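Long-range contacts in cytosolic IMP-GMP specific 5'-nucleotidase (Legionella pneumophila subsp. pneumophila, PDB 4OHF), which probably hydrolyses the 5'-phosphate of purine nucleoside monophosphates such as IMP and GMP, as a magnesium-dependent nucleotidase of the HAD superfamily: residues B[238-243]-B[274-279]; B[248-253]-B[282-287]. All blocks are in the same frame, centred on the assembly; numbering follows the deposited sequence.

In the fold
Both contacts join the same two parts of the chain. Strand 240-243 runs on to the short helix at about 249-252, and strand 277-281 runs on to helix 284-290. Contact 1 pairs the strands and contact 2 pairs the elements that follow them. Contact 1 is partly buried, with Val-275 and Pro-276 at the surface, and rests mainly on backbone hydrogen bonds between parallel strands. Contact 2 is buried and lies nearer the magnesium site. It has one direct backbone bond, and a phenylalanine ring packed on backbone does much of the rest. The two meet through Phe-287, which touches Phe-240, Ile-242 and Ile-274. Ile-242 also packs on Phe-250.

Contact 1. Residues B[238-243]-B[274-279]; sequences FEFVIT and IVPGVY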
loop_
_atom_site.group_PDB
_atom_site.type_symbol
_atom_site.label_atom_id
_atom_site.label_comp_id
_atom_site.label_asym_id
_atom_site.label_seq_id
_atom_site.Cartn_x
_atom_site.Cartn_y
_atom_site.Cartn_z
ATOM N N PHE B 238 -28.006 32.489 -3.409
ATOM C CA PHE B 238 -27.525 31.246 -2.818
ATOM C C PHE B 238 -28.259 30.703 -1.591
ATOM O O PHE B 238 -28.505 31.415 -0.621
ATOM C CB PHE B 238 -26.033 31.410 -2.519
ATOM C CG PHE B 238 -25.255 31.932 -3.687
ATOM C CD1 PHE B 238 -25.061 31.146 -4.811
ATOM C CD2 PHE B 238 -24.778 33.238 -3.693
ATOM C CE1 PHE B 238 -24.409 31.651 -5.926
ATOM C CE2 PHE B 238 -24.118 33.760 -4.809
ATOM C CZ PHE B 238 -23.936 32.965 -5.925
ATOM N N GLU B 239 -28.600 29.418 -1.656
ATOM C CA GLU B 239 -29.297 28.731 -0.576
ATOM C C GLU B 239 -28.329 28.608 0.596
ATOM O O GLU B 239 -28.644 29.004 1.711
ATOM C CB GLU B 239 -29.740 27.345 -1.048
ATOM C CG GLU B 239 -30.745 26.647 -0.140
ATOM C CD GLU B 239 -32.126 27.303 -0.152
ATOM O OE1 GLU B 239 -33.059 26.721 0.443
ATOM O OE2 GLU B 239 -32.275 28.395 -0.749
ATOM N N PHE B 240 -27.150 28.049 0.327
ATOM C CA PHE B 240 -26.099 27.895 1.330
ATOM C C PHE B 240 -24.818 28.455 0.765
ATOM O O PHE B 240 -24.620 28.515 -0.460
ATOM C CB PHE B 240 -25.808 26.432 1.649
ATOM C CG PHE B 240 -26.941 25.701 2.271
ATOM C CD1 PHE B 240 -27.911 25.097 1.480
ATOM C CD2 PHE B 240 -27.028 25.597 3.656
ATOM C CE1 PHE B 240 -28.955 24.389 2.059
ATOM C CE2 PHE B 240 -28.064 24.893 4.254
ATOM C CZ PHE B 240 -29.034 24.285 3.452
ATOM N N VAL B 241 -23.934 28.852 1.660
ATOM C CA VAL B 241 -22.648 29.348 1.241
ATOM C C VAL B 241 -21.682 28.772 2.259
ATOM O O VAL B 241 -21.652 29.198 3.404
ATOM C CB VAL B 241 -22.618 30.913 1.173
ATOM C CG1 VAL B 241 -23.258 31.485 2.389
ATOM C CG2 VAL B 241 -21.180 31.418 1.025
ATOM N N ILE B 242 -20.933 27.761 1.820
ATOM C CA ILE B 242 -19.965 27.050 2.648
ATOM C C ILE B 242 -18.520 27.512 2.390
ATOM O O ILE B 242 -17.986 27.359 1.287
ATOM C CB ILE B 242 -20.085 25.530 2.389
ATOM C CG1 ILE B 242 -21.559 25.115 2.484
ATOM C CG2 ILE B 242 -19.248 24.758 3.387
ATOM C CD1 ILE B 242 -21.820 23.651 2.151
ATOM N N THR B 243 -17.893 28.058 3.431
ATOM C CA THR B 243 -16.535 28.577 3.344
ATOM C C THR B 243 -15.467 27.727 4.046
ATOM O O THR B 243 -15.784 26.900 4.906
ATOM C CB THR B 243 -16.515 29.990 3.885
ATOM O OG1 THR B 243 -16.883 29.973 5.269
ATOM C CG2 THR B 243 -17.521 30.835 3.130
ATOM N N ILE B 274 -28.144 21.270 9.250
ATOM C CA ILE B 274 -27.769 22.617 8.837
ATOM C C ILE B 274 -28.932 23.209 8.046
ATOM O O ILE B 274 -29.597 22.519 7.274
ATOM C CB ILE B 274 -26.500 22.619 7.950
ATOM C CG1 ILE B 274 -26.727 21.755 6.711
ATOM C CG2 ILE B 274 -25.301 22.108 8.745
ATOM C CD1 ILE B 274 -25.542 21.733 5.775
ATOM N N VAL B 275 -29.181 24.492 8.248
ATOM C CA VAL B 275 -30.274 25.158 7.567
ATOM C C VAL B 275 -29.700 26.282 6.725
ATOM O O VAL B 275 -28.660 26.843 7.060
ATOM C CB VAL B 275 -31.298 25.737 8.586
ATOM C CG1 VAL B 275 -32.050 24.602 9.270
ATOM C CG2 VAL B 275 -30.578 26.587 9.625
ATOM N N PRO B 276 -30.384 26.630 5.629
ATOM C CA PRO B 276 -29.914 27.697 4.749
ATOM C C PRO B 276 -29.165 28.771 5.522
ATOM O O PRO B 276 -29.627 29.241 6.561
ATOM C CB PRO B 276 -31.201 28.205 4.118
ATOM C CG PRO B 276 -32.011 26.939 3.986
ATOM C CD PRO B 276 -31.774 26.250 5.307
ATOM N N GLY B 277 -27.991 29.134 5.018
ATOM C CA GLY B 277 -27.180 30.142 5.676
ATOM C C GLY B 277 -25.712 29.990 5.328
ATOM O O GLY B 277 -25.357 29.287 4.381
ATOM N N VAL B 278 -24.855 30.647 6.103
ATOM C CA VAL B 278 -23.423 30.593 5.871
ATOM C C VAL B 278 -22.782 29.609 6.845
ATOM O O VAL B 278 -23.216 29.511 7.988
ATOM C CB VAL B 278 -22.799 31.976 6.062
ATOM C CG1 VAL B 278 -21.327 31.926 5.693
ATOM C CG2 VAL B 278 -23.542 32.996 5.220
ATOM N N TYR B 279 -21.764 28.881 6.383
ATOM C CA TYR B 279 -21.060 27.914 7.209
ATOM C C TYR B 279 -19.566 27.875 6.886
ATOM O O TYR B 279 -19.096 28.519 5.939
ATOM C CB TYR B 279 -21.629 26.497 7.009
ATOM C CG TYR B 279 -23.034 26.281 7.530
ATOM C CD1 TYR B 279 -24.151 26.643 6.766
ATOM C CD2 TYR B 279 -23.251 25.731 8.796
ATOM C CE1 TYR B 279 -25.448 26.459 7.247
ATOM C CE2 TYR B 279 -24.543 25.545 9.293
ATOM C CZ TYR B 279 -25.641 25.910 8.512
ATOM O OH TYR B 279 -26.928 25.710 8.984
#
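Val-241 and Tyr-279 bond through their backbones where strands 240-243 and 277-281 lie side by side. The strands are parallel neighbours in the central sheet of the HAD-type fold, and strand 204-208 flanks 240-243 on its other edge. The firm part lies toward the C-terminal ends. Val-241 N donates to Gly-277 O at 3.1 Å, and Tyr-279 N donates to Val-241 O at 3.0 Å. On one face of the sheet Val-241 and Val-278 lie side by side, CG1 of the first against CG2 of the second. On the other face Phe-240 has its CG anti to the carbonyl carbon (chi1 -64°), which turns the ring toward the loop before Gly-277. Pro-276 CA sits over one ring face, 3.8 Å from the centroid, in a CH-pi contact. Tyr-279 CE1 meets the ring edge at CD2. The N-terminal end is looser. Gly-277 N reaches Glu-239 O in a weak bond of 3.4 Å. Glu-239 is partly exposed and runs alongside exposed Pro-276, with OE1 near CG. At the far end two donors grip Tyr-279 O from opposite faces of its carbonyl plane: Thr-243 N at 2.8 Å and Thr-243 OG1 at 2.7 Å.

Contact 2. Residues B[248-253]-B[282-287]; sequences PRFFYD and GNAKKF
Phe-250 and Asn-283 bring their CA atoms to 4.4 Å. Ala-284 N donates to Phe-250 O at 2.8 Å, fairly straight (162°). The same Phe-250 O lies 3.1 Å from Asn-283 CA, in a CA-H...O contact. The Phe-250 side chain then reaches across. Its CG stands anti to the backbone N (chi1 171°), which carries the ring beneath the peptide between Asn-283 and Ala-284. Ala-284 N lies 3.4 Å above the plane of the Phe-250 ring, toward the rim. Phe-250 CE2 also meets Ala-284 CB at 3.9 Å. The backbone of Gly-282, which has no side chain, lies along CD1 and CE1 of Phe-250. Trp-318, Phe-257 and Leu-208 pack on Phe-250 as well. Asn-283 is the N-cap of helix 284-290, which follows strand 277-281 in the HAD-type domain. Asn-283 OD1 accepts from Lys-286 N at 2.7 Å in an almost linear bond (177°). ND2 donates to Leu-255 O, so both ends of the amide are held. Asn-283 CB rests against Asp-253 O at 3.5 Å. A water donates to Arg-249 O and to Gly-282 O, bridging the two segments. Away from Asn-283, the Arg-249 side chain forms a salt bridge with Asp-253 of the second subunit, and Asp-253 forms one with Arg-249 of that subunit.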
loop_
_atom_site.group_PDB
_atom_site.type_symbol
_atom_site.label_atom_id
_atom_site.label_comp_id
_atom_site.label_asym_id
_atom_site.label_seq_id
_atom_site.Cartn_x
_atom_site.Cartn_y
_atom_site.Cartn_z
ATOM N N PRO B 248 -10.177 18.709 -1.156
ATOM C CA PRO B 248 -11.188 17.704 -1.475
ATOM C C PRO B 248 -11.777 16.992 -0.266
ATOM O O PRO B 248 -12.856 16.385 -0.358
ATOM C CB PRO B 248 -10.428 16.742 -2.375
ATOM C CG PRO B 248 -9.066 16.756 -1.748
ATOM C CD PRO B 248 -8.829 18.231 -1.499
ATOM N N ARG B 249 -11.077 17.053 0.862
ATOM C CA ARG B 249 -11.539 16.368 2.066
ATOM C C ARG B 249 -12.990 16.642 2.409
ATOM O O ARG B 249 -13.650 15.794 3.015
ATOM C CB ARG B 249 -10.628 16.683 3.258
ATOM C CG ARG B 249 -9.344 15.870 3.244
ATOM C CD ARG B 249 -8.624 15.898 4.580
ATOM N NE ARG B 249 -8.013 17.188 4.839
ATOM C CZ ARG B 249 -7.178 17.432 5.842
ATOM N NH1 ARG B 249 -6.668 18.654 5.987
ATOM N NH2 ARG B 249 -6.852 16.465 6.694
ATOM N N PHE B 250 -13.504 17.807 2.033
ATOM C CA PHE B 250 -14.906 18.095 2.308
ATOM C C PHE B 250 -15.794 16.994 1.701
ATOM O O PHE B 250 -16.801 16.592 2.281
ATOM C CB PHE B 250 -15.327 19.424 1.693
ATOM C CG PHE B 250 -16.820 19.676 1.754
ATOM C CD1 PHE B 250 -17.378 20.443 2.785
ATOM C CD2 PHE B 250 -17.672 19.129 0.797
ATOM C CE1 PHE B 250 -18.757 20.661 2.860
ATOM C CE2 PHE B 250 -19.042 19.337 0.862
ATOM C CZ PHE B 250 -19.588 20.108 1.904
ATOM N N PHE B 251 -15.419 16.529 0.516
ATOM C CA PHE B 251 -16.174 15.512 -0.190
ATOM C C PHE B 251 -16.119 14.115 0.423
ATOM O O PHE B 251 -17.123 13.420 0.449
ATOM C CB PHE B 251 -15.700 15.435 -1.644
ATOM C CG PHE B 251 -15.919 16.692 -2.417
ATOM C CD1 PHE B 251 -14.844 17.482 -2.812
ATOM C CD2 PHE B 251 -17.206 17.103 -2.740
ATOM C CE1 PHE B 251 -15.049 18.663 -3.519
ATOM C CE2 PHE B 251 -17.424 18.277 -3.441
ATOM C CZ PHE B 251 -16.342 19.062 -3.835
ATOM N N TYR B 252 -14.960 13.702 0.925
ATOM C CA TYR B 252 -14.845 12.351 1.468
ATOM C C TYR B 252 -14.531 12.207 2.949
ATOM O O TYR B 252 -14.696 11.122 3.511
ATOM C CB TYR B 252 -13.804 11.557 0.665
ATOM C CG TYR B 252 -12.426 12.179 0.649
ATOM C CD1 TYR B 252 -11.941 12.824 -0.495
ATOM C CD2 TYR B 252 -11.599 12.110 1.766
ATOM C CE1 TYR B 252 -10.663 13.377 -0.527
ATOM C CE2 TYR B 252 -10.312 12.664 1.748
ATOM C CZ TYR B 252 -9.856 13.295 0.594
ATOM O OH TYR B 252 -8.598 13.844 0.565
ATOM N N ASP B 253 -14.070 13.277 3.585
ATOM C CA ASP B 253 -13.739 13.206 5.000
ATOM C C ASP B 253 -14.974 13.424 5.875
ATOM O O ASP B 253 -16.100 13.371 5.382
ATOM C CB ASP B 253 -12.657 14.225 5.319
ATOM C CG ASP B 253 -11.697 13.728 6.371
ATOM O OD1 ASP B 253 -10.465 13.935 6.223
ATOM O OD2 ASP B 253 -12.191 13.124 7.353
ATOM N N GLY B 282 -17.275 21.531 7.157
ATOM C CA GLY B 282 -18.331 20.607 6.766
ATOM C C GLY B 282 -17.870 19.404 5.952
ATOM O O GLY B 282 -16.674 19.210 5.684
ATOM N N ASN B 283 -18.832 18.581 5.557
ATOM C CA ASN B 283 -18.538 17.401 4.760
ATOM C C ASN B 283 -19.779 17.059 3.948
ATOM O O ASN B 283 -20.908 17.254 4.410
ATOM C CB ASN B 283 -18.106 16.216 5.659
ATOM C CG ASN B 283 -19.224 15.706 6.567
ATOM O OD1 ASN B 283 -20.198 15.106 6.109
ATOM N ND2 ASN B 283 -19.082 15.944 7.862
ATOM N N ALA B 284 -19.561 16.575 2.730
ATOM C CA ALA B 284 -20.652 16.235 1.817
ATOM C C ALA B 284 -21.689 15.297 2.400
ATOM O O ALA B 284 -22.886 15.486 2.196
ATOM C CB ALA B 284 -20.094 15.631 0.547
ATOM N N LYS B 285 -21.222 14.275 3.105
ATOM C CA LYS B 285 -22.106 13.296 3.714
ATOM C C LYS B 285 -23.225 13.974 4.509
ATOM O O LYS B 285 -24.411 13.793 4.215
ATOM C CB LYS B 285 -21.291 12.377 4.626
ATOM C CG LYS B 285 -22.102 11.376 5.437
ATOM C CD LYS B 285 -22.637 10.237 4.592
ATOM C CE LYS B 285 -22.396 8.880 5.274
ATOM N NZ LYS B 285 -22.890 8.831 6.683
ATOM N N LYS B 286 -22.846 14.770 5.506
ATOM C CA LYS B 286 -23.838 15.451 6.328
ATOM C C LYS B 286 -24.714 16.421 5.548
ATOM O O LYS B 286 -25.911 16.514 5.801
ATOM C CB LYS B 286 -23.159 16.186 7.488
ATOM C CG LYS B 286 -24.124 16.985 8.346
ATOM C CD LYS B 286 -23.546 17.218 9.728
ATOM C CE LYS B 286 -24.259 18.353 10.445
ATOM N NZ LYS B 286 -25.710 18.083 10.691
ATOM N N PHE B 287 -24.112 17.134 4.600
ATOM C CA PHE B 287 -24.830 18.114 3.789
ATOM C C PHE B 287 -25.953 17.456 3.014
ATOM O O PHE B 287 -27.087 17.935 2.996
ATOM C CB PHE B 287 -23.854 18.801 2.818
ATOM C CG PHE B 287 -24.498 19.823 1.920
ATOM C CD1 PHE B 287 -25.099 19.443 0.721
ATOM C CD2 PHE B 287 -24.501 21.175 2.273
ATOM C CE1 PHE B 287 -25.691 20.393 -0.121
ATOM C CE2 PHE B 287 -25.091 22.137 1.442
ATOM C CZ PHE B 287 -25.685 21.741 0.243
HETATM O O HOH W 1 -14.944 16.565 5.711
#